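Local coordinates for muramidase (Sodiomyces alcalophilus, PDB 6ZM8), which probably cleaves the beta-1,4 linkages between N-acetylmuramic acid and N-acetylglucosamine in bacterial cell-wall peptidoglycan, as a fungal lysozyme of glycoside hydrolase family 25, at residues 119-124 with 152-157; 175-180 with 202-207. All blocks are in the same frame, centred on the assembly; numbering follows the deposited sequence.

Contact 1 (119-124 with 152-157)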
ATOM      1  N   ASP A 119       6.344   1.031  14.822  1.00  6.14           N
ATOM      2  CA  ASP A 119       6.243  -0.351  15.269  1.00  6.35           C
ATOM      3  C   ASP A 119       5.813  -1.262  14.104  1.00  5.95           C
ATOM      4  O   ASP A 119       6.360  -2.357  13.917  1.00  6.56           O
ATOM      5  CB  ASP A 119       5.271  -0.423  16.450  1.00  6.80           C
ATOM      6  CG  ASP A 119       5.332  -1.698  17.251  1.00  7.62           C
ATOM      7  OD1 ASP A 119       6.365  -2.354  17.279  1.00  9.79           O
ATOM      8  OD2 ASP A 119       4.285  -1.985  17.912  1.00  7.84           O
ATOM      9  N   PHE A 120       4.843  -0.817  13.316  1.00  5.59           N
ATOM     10  CA  PHE A 120       4.431  -1.609  12.149  1.00  5.44           C
ATOM     11  C   PHE A 120       5.599  -1.789  11.172  1.00  5.33           C
ATOM     12  O   PHE A 120       5.881  -2.908  10.718  1.00  5.72           O
ATOM     13  CB  PHE A 120       3.230  -0.938  11.457  1.00  5.36           C
ATOM     14  CG  PHE A 120       2.696  -1.767  10.315  1.00  5.56           C
ATOM     15  CD1 PHE A 120       3.316  -1.777   9.066  1.00  5.82           C
ATOM     16  CD2 PHE A 120       1.561  -2.553  10.496  1.00  6.16           C
ATOM     17  CE1 PHE A 120       2.837  -2.586   8.037  1.00  6.53           C
ATOM     18  CE2 PHE A 120       1.064  -3.340   9.453  1.00  7.04           C
ATOM     19  CZ  PHE A 120       1.709  -3.360   8.233  1.00  7.06           C
ATOM     20  N   VAL A 121       6.243  -0.692  10.791  0.50  5.39           N
ATOM     21  CA  VAL A 121       7.218  -0.837   9.694  0.50  5.56           C
ATOM     22  C   VAL A 121       8.482  -1.572  10.178  0.50  5.79           C
ATOM     23  O   VAL A 121       9.093  -2.281   9.396  0.50  5.56           O
ATOM     24  CB  VAL A 121       7.552   0.507   9.012  0.50  5.67           C
ATOM     25  CG1 VAL A 121       6.281   1.235   8.574  0.50  5.75           C
ATOM     26  CG2 VAL A 121       8.387   1.418   9.873  0.50  6.26           C
ATOM     27  N   THR A 122       8.927  -1.346  11.428  1.00  6.36           N
ATOM     28  CA  THR A 122      10.066  -2.094  11.942  1.00  6.41           C
ATOM     29  C   THR A 122       9.730  -3.576  12.033  1.00  6.12           C
ATOM     30  O   THR A 122      10.551  -4.437  11.678  1.00  6.65           O
ATOM     31  CB  THR A 122      10.491  -1.513  13.295  1.00  7.79           C
ATOM     32  OG1 THR A 122      11.020  -0.218  13.100  1.00 11.29           O
ATOM     33  CG2 THR A 122      11.537  -2.354  13.985  1.00  9.22           C
ATOM     34  N   THR A 123       8.538  -3.898  12.524  1.00  5.83           N
ATOM     35  CA  THR A 123       8.143  -5.303  12.652  1.00  6.10           C
ATOM     36  C   THR A 123       8.034  -5.962  11.277  1.00  5.93           C
ATOM     37  O   THR A 123       8.527  -7.077  11.062  1.00  6.23           O
ATOM     38  CB  THR A 123       6.850  -5.422  13.456  1.00  6.47           C
ATOM     39  OG1 THR A 123       7.049  -4.861  14.763  1.00  6.98           O
ATOM     40  CG2 THR A 123       6.428  -6.873  13.619  1.00  7.23           C
ATOM     41  N   TYR A 124       7.383  -5.276  10.334  1.00  5.51           N
ATOM     42  CA  TYR A 124       7.233  -5.839   8.995  1.00  5.45           C
ATOM     43  C   TYR A 124       8.609  -6.124   8.359  1.00  5.41           C
ATOM     44  O   TYR A 124       8.810  -7.148   7.732  1.00  5.71           O
ATOM     45  CB  TYR A 124       6.392  -4.882   8.130  1.00  5.69           C
ATOM     46  CG  TYR A 124       6.113  -5.456   6.753  1.00  5.34           C
ATOM     47  CD1 TYR A 124       5.099  -6.389   6.556  1.00  5.64           C
ATOM     48  CD2 TYR A 124       6.884  -5.077   5.659  1.00  5.63           C
ATOM     49  CE1 TYR A 124       4.862  -6.940   5.308  1.00  5.59           C
ATOM     50  CE2 TYR A 124       6.650  -5.619   4.400  1.00  5.65           C
ATOM     51  CZ  TYR A 124       5.642  -6.560   4.223  1.00  5.31           C
ATOM     52  OH  TYR A 124       5.467  -7.086   2.970  1.00  5.93           O
ATOM     53  N   ALA A 152      10.449   8.495   5.531  1.00  6.67           N
ATOM     54  CA  ALA A 152      10.677   8.720   4.107  1.00  7.64           C
ATOM     55  C   ALA A 152      11.938   8.049   3.569  1.00  7.07           C
ATOM     56  O   ALA A 152      11.963   7.639   2.408  1.00  8.96           O
ATOM     57  CB  ALA A 152      10.721  10.200   3.811  1.00  9.49           C
ATOM     58  N   ASN A 153      12.959   7.870   4.409  0.50  6.64           N
ATOM     59  CA  ASN A 153      14.231   7.261   3.965  0.50  7.06           C
ATOM     60  C   ASN A 153      14.228   5.724   4.069  0.50  7.75           C
ATOM     61  O   ASN A 153      15.242   5.056   3.854  0.50  9.88           O
ATOM     62  CB  ASN A 153      15.365   7.793   4.832  0.50  6.48           C
ATOM     63  CG  ASN A 153      16.709   7.274   4.404  0.50  5.51           C
ATOM     64  OD1 ASN A 153      17.129   7.429   3.251  0.50  5.38           O
ATOM     65  ND2 ASN A 153      17.412   6.681   5.337  0.50  6.08           N
ATOM     66  N   ARG A 154      13.138   5.162   4.457  1.00  6.01           N
ATOM     67  CA  ARG A 154      12.946   3.715   4.423  1.00  6.04           C
ATOM     68  C   ARG A 154      11.778   3.271   3.542  1.00  5.84           C
ATOM     69  O   ARG A 154      11.874   2.262   2.848  1.00  6.51           O
ATOM     70  CB  ARG A 154      12.704   3.162   5.838  1.00  6.23           C
ATOM     71  CG  ARG A 154      13.957   3.156   6.700  1.00  6.48           C
ATOM     72  CD  ARG A 154      13.667   2.822   8.157  1.00  6.86           C
ATOM     73  NE  ARG A 154      12.916   3.898   8.771  1.00  7.07           N
ATOM     74  CZ  ARG A 154      12.254   3.792   9.935  1.00  7.02           C
ATOM     75  NH1 ARG A 154      12.250   2.622  10.580  1.00  8.11           N
ATOM     76  NH2 ARG A 154      11.630   4.824  10.441  1.00  7.97           N
ATOM     77  N   CYS A 155      10.663   3.967   3.649  1.00  6.24           N
ATOM     78  CA  CYS A 155       9.368   3.480   3.135  1.00  5.77           C
ATOM     79  C   CYS A 155       8.988   4.256   1.891  1.00  5.60           C
ATOM     80  O   CYS A 155       8.720   5.450   1.971  1.00  6.62           O
ATOM     81  CB  CYS A 155       8.279   3.691   4.174  1.00  5.97           C
ATOM     82  SG  CYS A 155       8.565   2.756   5.695  1.00  6.87           S
ATOM     83  N   PRO A 156       8.895   3.590   0.728  1.00  5.41           N
ATOM     84  CA  PRO A 156       8.425   4.295  -0.459  1.00  5.40           C
ATOM     85  C   PRO A 156       7.006   4.851  -0.238  1.00  4.99           C
ATOM     86  O   PRO A 156       6.174   4.189   0.414  1.00  5.57           O
ATOM     87  CB  PRO A 156       8.415   3.210  -1.550  1.00  6.37           C
ATOM     88  CG  PRO A 156       9.444   2.185  -1.044  1.00  7.26           C
ATOM     89  CD  PRO A 156       9.238   2.183   0.456  1.00  6.20           C
ATOM     90  N   LEU A 157       6.734   5.992  -0.838  1.00  5.09           N
ATOM     91  CA  LEU A 157       5.438   6.657  -0.683  1.00  4.90           C
ATOM     92  C   LEU A 157       4.478   6.269  -1.797  1.00  4.51           C
ATOM     93  O   LEU A 157       4.797   6.377  -2.984  1.00  5.05           O
ATOM     94  CB  LEU A 157       5.663   8.172  -0.738  1.00  5.47           C
ATOM     95  CG  LEU A 157       4.385   9.023  -0.640  1.00  5.76           C
ATOM     96  CD1 LEU A 157       3.700   8.862   0.720  1.00  6.35           C
ATOM     97  CD2 LEU A 157       4.755  10.483  -0.911  1.00  6.58           C
TER

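Contact 2 (175-180 with 202-207)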
ATOM      1  N   PHE A 175       9.838  12.539  -3.598  1.00  8.07           N
ATOM      2  CA  PHE A 175       9.125  12.035  -4.768  1.00  8.24           C
ATOM      3  C   PHE A 175       8.172  10.953  -4.291  1.00  6.96           C
ATOM      4  O   PHE A 175       8.389  10.307  -3.268  1.00  7.33           O
ATOM      5  CB  PHE A 175      10.080  11.444  -5.816  1.00  8.77           C
ATOM      6  CG  PHE A 175      10.981  10.381  -5.281  1.00  8.78           C
ATOM      7  CD1 PHE A 175      12.220  10.723  -4.731  1.00 10.72           C
ATOM      8  CD2 PHE A 175      10.616   9.032  -5.298  1.00  8.69           C
ATOM      9  CE1 PHE A 175      13.055   9.739  -4.231  1.00 12.14           C
ATOM     10  CE2 PHE A 175      11.439   8.050  -4.774  1.00 10.02           C
ATOM     11  CZ  PHE A 175      12.681   8.405  -4.254  1.00 12.27           C
ATOM     12  N   TYR A 176       7.113  10.754  -5.074  1.00  6.89           N
ATOM     13  CA  TYR A 176       6.242   9.608  -4.886  0.70  6.00           C
ATOM     14  C   TYR A 176       6.862   8.383  -5.579  1.00  5.58           C
ATOM     15  O   TYR A 176       7.517   8.523  -6.616  1.00  6.14           O
ATOM     16  CB  TYR A 176       4.801   9.847  -5.383  0.70  6.68           C
ATOM     17  CG  TYR A 176       4.555   9.856  -6.892  0.70  6.41           C
ATOM     18  CD1 TYR A 176       4.356   8.671  -7.574  0.70  6.44           C
ATOM     19  CD2 TYR A 176       4.453  11.034  -7.638  0.70  7.81           C
ATOM     20  CE1 TYR A 176       4.063   8.635  -8.924  0.70  7.23           C
ATOM     21  CE2 TYR A 176       4.187  11.020  -8.996  0.70  8.09           C
ATOM     22  CZ  TYR A 176       3.970   9.810  -9.642  0.70  8.28           C
ATOM     23  OH  TYR A 176       3.661   9.711 -10.968  0.70 10.12           O
ATOM     24  N   THR A 177       6.578   7.199  -5.032  1.00  5.33           N
ATOM     25  CA  THR A 177       6.846   5.953  -5.733  1.00  5.28           C
ATOM     26  C   THR A 177       5.615   5.501  -6.505  1.00  4.92           C
ATOM     27  O   THR A 177       5.705   5.130  -7.685  1.00  5.54           O
ATOM     28  CB  THR A 177       7.383   4.904  -4.747  1.00  5.61           C
ATOM     29  OG1 THR A 177       8.652   5.355  -4.255  1.00  6.39           O
ATOM     30  CG2 THR A 177       7.585   3.557  -5.415  1.00  6.28           C
ATOM     31  N   PHE A 178       4.448   5.524  -5.837  1.00  4.87           N
ATOM     32  CA  PHE A 178       3.173   5.307  -6.515  1.00  4.75           C
ATOM     33  C   PHE A 178       2.278   6.528  -6.236  1.00  4.64           C
ATOM     34  O   PHE A 178       2.338   7.106  -5.154  1.00  4.90           O
ATOM     35  CB  PHE A 178       2.468   4.045  -5.986  1.00  4.88           C
ATOM     36  CG  PHE A 178       3.257   2.770  -6.198  1.00  5.08           C
ATOM     37  CD1 PHE A 178       3.271   2.147  -7.437  1.00  5.57           C
ATOM     38  CD2 PHE A 178       3.962   2.198  -5.142  1.00  5.68           C
ATOM     39  CE1 PHE A 178       3.952   0.946  -7.610  1.00  6.04           C
ATOM     40  CE2 PHE A 178       4.652   1.014  -5.320  1.00  6.26           C
ATOM     41  CZ  PHE A 178       4.638   0.381  -6.558  1.00  6.06           C
ATOM     42  N   TRP A 179       1.406   6.819  -7.198  1.00  4.86           N
ATOM     43  CA  TRP A 179       0.401   7.882  -7.068  1.00  4.64           C
ATOM     44  C   TRP A 179      -0.940   7.290  -7.480  1.00  4.60           C
ATOM     45  O   TRP A 179      -1.119   6.866  -8.633  1.00  5.07           O
ATOM     46  CB  TRP A 179       0.759   9.077  -7.964  1.00  5.39           C
ATOM     47  CG  TRP A 179      -0.312  10.127  -8.068  1.00  5.47           C
ATOM     48  CD1 TRP A 179      -1.348  10.415  -7.228  1.00  5.62           C
ATOM     49  CD2 TRP A 179      -0.435  11.033  -9.188  1.00  6.00           C
ATOM     50  NE1 TRP A 179      -2.093  11.444  -7.723  1.00  5.76           N
ATOM     51  CE2 TRP A 179      -1.580  11.829  -8.937  1.00  6.05           C
ATOM     52  CE3 TRP A 179       0.287  11.244 -10.365  1.00  6.69           C
ATOM     53  CZ2 TRP A 179      -2.052  12.775  -9.848  1.00  7.40           C
ATOM     54  CZ3 TRP A 179      -0.160  12.174 -11.260  1.00  8.18           C
ATOM     55  CH2 TRP A 179      -1.325  12.922 -11.003  1.00  8.67           C
ATOM     56  N   GLN A 180      -1.868   7.223  -6.519  1.00  4.59           N
ATOM     57  CA  GLN A 180      -3.246   6.806  -6.777  1.00  4.59           C
ATOM     58  C   GLN A 180      -4.010   8.066  -7.226  1.00  4.70           C
ATOM     59  O   GLN A 180      -4.236   8.973  -6.434  1.00  5.14           O
ATOM     60  CB  GLN A 180      -3.882   6.222  -5.527  1.00  4.53           C
ATOM     61  CG  GLN A 180      -5.148   5.428  -5.855  1.00  4.83           C
ATOM     62  CD  GLN A 180      -5.792   4.988  -4.556  1.00  5.02           C
ATOM     63  OE1 GLN A 180      -6.304   5.841  -3.802  1.00  5.54           O
ATOM     64  NE2 GLN A 180      -5.711   3.715  -4.235  1.00  5.86           N
ATOM     65  N   ARG A 202      11.106  -3.374 -11.244  1.00  6.81           N
ATOM     66  CA  ARG A 202      11.693  -4.660 -10.889  0.50  6.85           C
ATOM     67  C   ARG A 202      12.610  -4.509  -9.667  1.00  6.94           C
ATOM     68  O   ARG A 202      12.606  -5.391  -8.788  1.00  7.18           O
ATOM     69  CB  ARG A 202      12.459  -5.213 -12.076  0.50  6.93           C
ATOM     70  CG  ARG A 202      13.187  -6.495 -11.832  0.50  7.07           C
ATOM     71  CD  ARG A 202      12.186  -7.626 -11.946  0.50 10.42           C
ATOM     72  NE  ARG A 202      11.786  -7.817 -13.347  0.50 12.24           N
ATOM     73  CZ  ARG A 202      10.590  -8.239 -13.781  0.50 12.80           C
ATOM     74  NH1 ARG A 202       9.696  -8.750 -12.953  0.50 14.61           N
ATOM     75  NH2 ARG A 202      10.366  -8.309 -15.089  0.50 16.95           N
ATOM     76  N   ALA A 203      13.393  -3.427  -9.602  1.00  7.14           N
ATOM     77  CA  ALA A 203      14.278  -3.217  -8.445  1.00  7.64           C
ATOM     78  C   ALA A 203      13.482  -3.059  -7.157  1.00  7.12           C
ATOM     79  O   ALA A 203      13.896  -3.543  -6.106  1.00  7.79           O
ATOM     80  CB  ALA A 203      15.176  -2.024  -8.677  1.00  9.07           C
ATOM     81  N   LEU A 204      12.329  -2.386  -7.226  1.00  6.70           N
ATOM     82  CA  LEU A 204      11.471  -2.262  -6.037  1.00  6.50           C
ATOM     83  C   LEU A 204      10.958  -3.625  -5.628  1.00  6.06           C
ATOM     84  O   LEU A 204      10.967  -3.985  -4.443  1.00  6.64           O
ATOM     85  CB  LEU A 204      10.320  -1.295  -6.337  1.00  6.66           C
ATOM     86  CG  LEU A 204       9.295  -1.170  -5.204  1.00  7.15           C
ATOM     87  CD1 LEU A 204       9.935  -0.564  -3.949  1.00  8.83           C
ATOM     88  CD2 LEU A 204       8.137  -0.313  -5.665  1.00  8.15           C
ATOM     89  N   ALA A 205      10.517  -4.440  -6.596  1.00  5.95           N
ATOM     90  CA  ALA A 205      10.093  -5.794  -6.273  1.00  6.03           C
ATOM     91  C   ALA A 205      11.247  -6.609  -5.659  1.00  6.06           C
ATOM     92  O   ALA A 205      11.034  -7.362  -4.705  1.00  6.69           O
ATOM     93  CB  ALA A 205       9.541  -6.483  -7.513  1.00  6.66           C
ATOM     94  N   ASN A 206      12.441  -6.467  -6.213  1.00  6.24           N
ATOM     95  CA  ASN A 206      13.583  -7.254  -5.742  1.00  6.79           C
ATOM     96  C   ASN A 206      14.203  -6.735  -4.456  1.00  8.29           C
ATOM     97  O   ASN A 206      14.961  -7.421  -3.805  1.00  8.76           O
ATOM     98  CB  ASN A 206      14.657  -7.301  -6.837  1.00  6.90           C
ATOM     99  CG  ASN A 206      14.337  -8.339  -7.881  1.00  7.26           C
ATOM    100  OD1 ASN A 206      13.679  -9.345  -7.597  1.00  9.14           O
ATOM    101  ND2 ASN A 206      14.898  -8.123  -9.077  1.00  8.65           N
ATOM    102  N   GLY A 207      14.138  -5.380  -4.324  1.00 35.27           N
ATOM    103  CA  GLY A 207      14.480  -4.892  -2.953  1.00 56.82           C
ATOM    104  C   GLY A 207      15.921  -4.544  -3.026  1.00 45.73           C
ATOM    105  O   GLY A 207      16.658  -4.613  -2.004  1.00 15.10           O
TER

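Contact 1 (119-124 with 152-157)
Val121 meets Cys155 and Arg154 where helix 110-128, an outer helix of the family 25 beta/alpha barrel, faces the loop that leads into strand 157-160. The two branches of the valine divide the work. In one of its two conformers, CG1 stands beside the backbone N (chi1 -53°) and lies 4.0 Å from Cys155 SG, an apolar contact buried on both sides; CG2 sits 4.1 Å from Arg154 NH1, approaching the guanidinium obliquely. Pro132 and Ile134 add to the apolar surroundings, the first against Val121 and the second against Cys155.

Arg154 runs nearly straight through chi2, and the bend at chi3 (-68°) then turns the guanidinium toward the helix; the arginine and valine side chains cross at about a right angle. Thr122 OG1 comes in at the guanidinium edge, near its plane, but 4.0 Å from NH1 is too far for a hydrogen bond. What holds the group is outside: NH1 forms a salt bridge to Glu118, one turn before Thr122 on the same helix, NH2 bonds to Arg150 O, and Trp131 makes a cation-pi contact. With these three partners, the guanidinium ties loop to helix beside the exposed Thr122.

One residue further along the helix, Thr123 OG1 donates to Asp119 O at 2.7 Å, from the opposite face of that carbonyl to Thr123 N.

Contact 2 (175-180 with 202-207)
Leu204, near the C-terminal end of helix 198-206, pushes one methyl into the angle between Thr177 and Phe178 beside strand 178-182. The close part is all on that methyl: Leu204 CD2 is 3.7 Å from both Phe178 CZ and Phe178 CE2, meeting the far end of the ring obliquely. Thr177 CG2 faces the same methyl tip to tip, 3.9 Å from Leu204 CD2. Torsions explain the meeting: Leu204 CG is trans to the backbone N (chi1 176°), carrying CD2 to the ring, and Thr177 likewise holds CG2 trans to N, with OG1 beside the backbone N (chi1 -65°). Phe178 is buried, and its ring also meets that of Phe26, so this inner part belongs to the packing between barrel wall and outer helix.

Away from the ring, burial falls off. Thr177 and Leu204 are partly exposed, and the helix ends at the exposed Gly207, which does not touch 175-180 and whose positive phi takes the chain out of helical geometry. Side chains bridge the gap, since the nearest CA atoms, those of Thr177 and Leu204, are 9.4 Å apart. Carbonyls of this last turn are taken up from elsewhere, Leu204 O by Arg130, Ala205 O by Trp83 and Asn206 O by Lys85.

No hydrogen bond crosses between the segments; methyl and ring carbons contribute apolar contact over a small area, so proximity matters here more than direction.

Contacts 1 and 2 follow one another along the chain, their centres about 13 Å apart, and they join directly. Leu157 O of contact 1 probably accepts hydrogen bonds from Thr177 N at 2.8 Å and Phe178 N at 3.0 Å, where strand 157-160 runs parallel to strand 178-182. Beside this, Pro156 CB packs 3.5 Å from Thr177 OG1, while Pro156 CG lies 4.0 Å from Leu204 CD1, the methyl turned from the phenylalanine. Both contacts set an outer helix against chain near the N-terminal ends of neighbouring barrel strands. The active site is expected at their C-terminal ends; there Gln180 NE2 bonds to Asp6 OD2 inside the barrel, probably near that site, as in relatives.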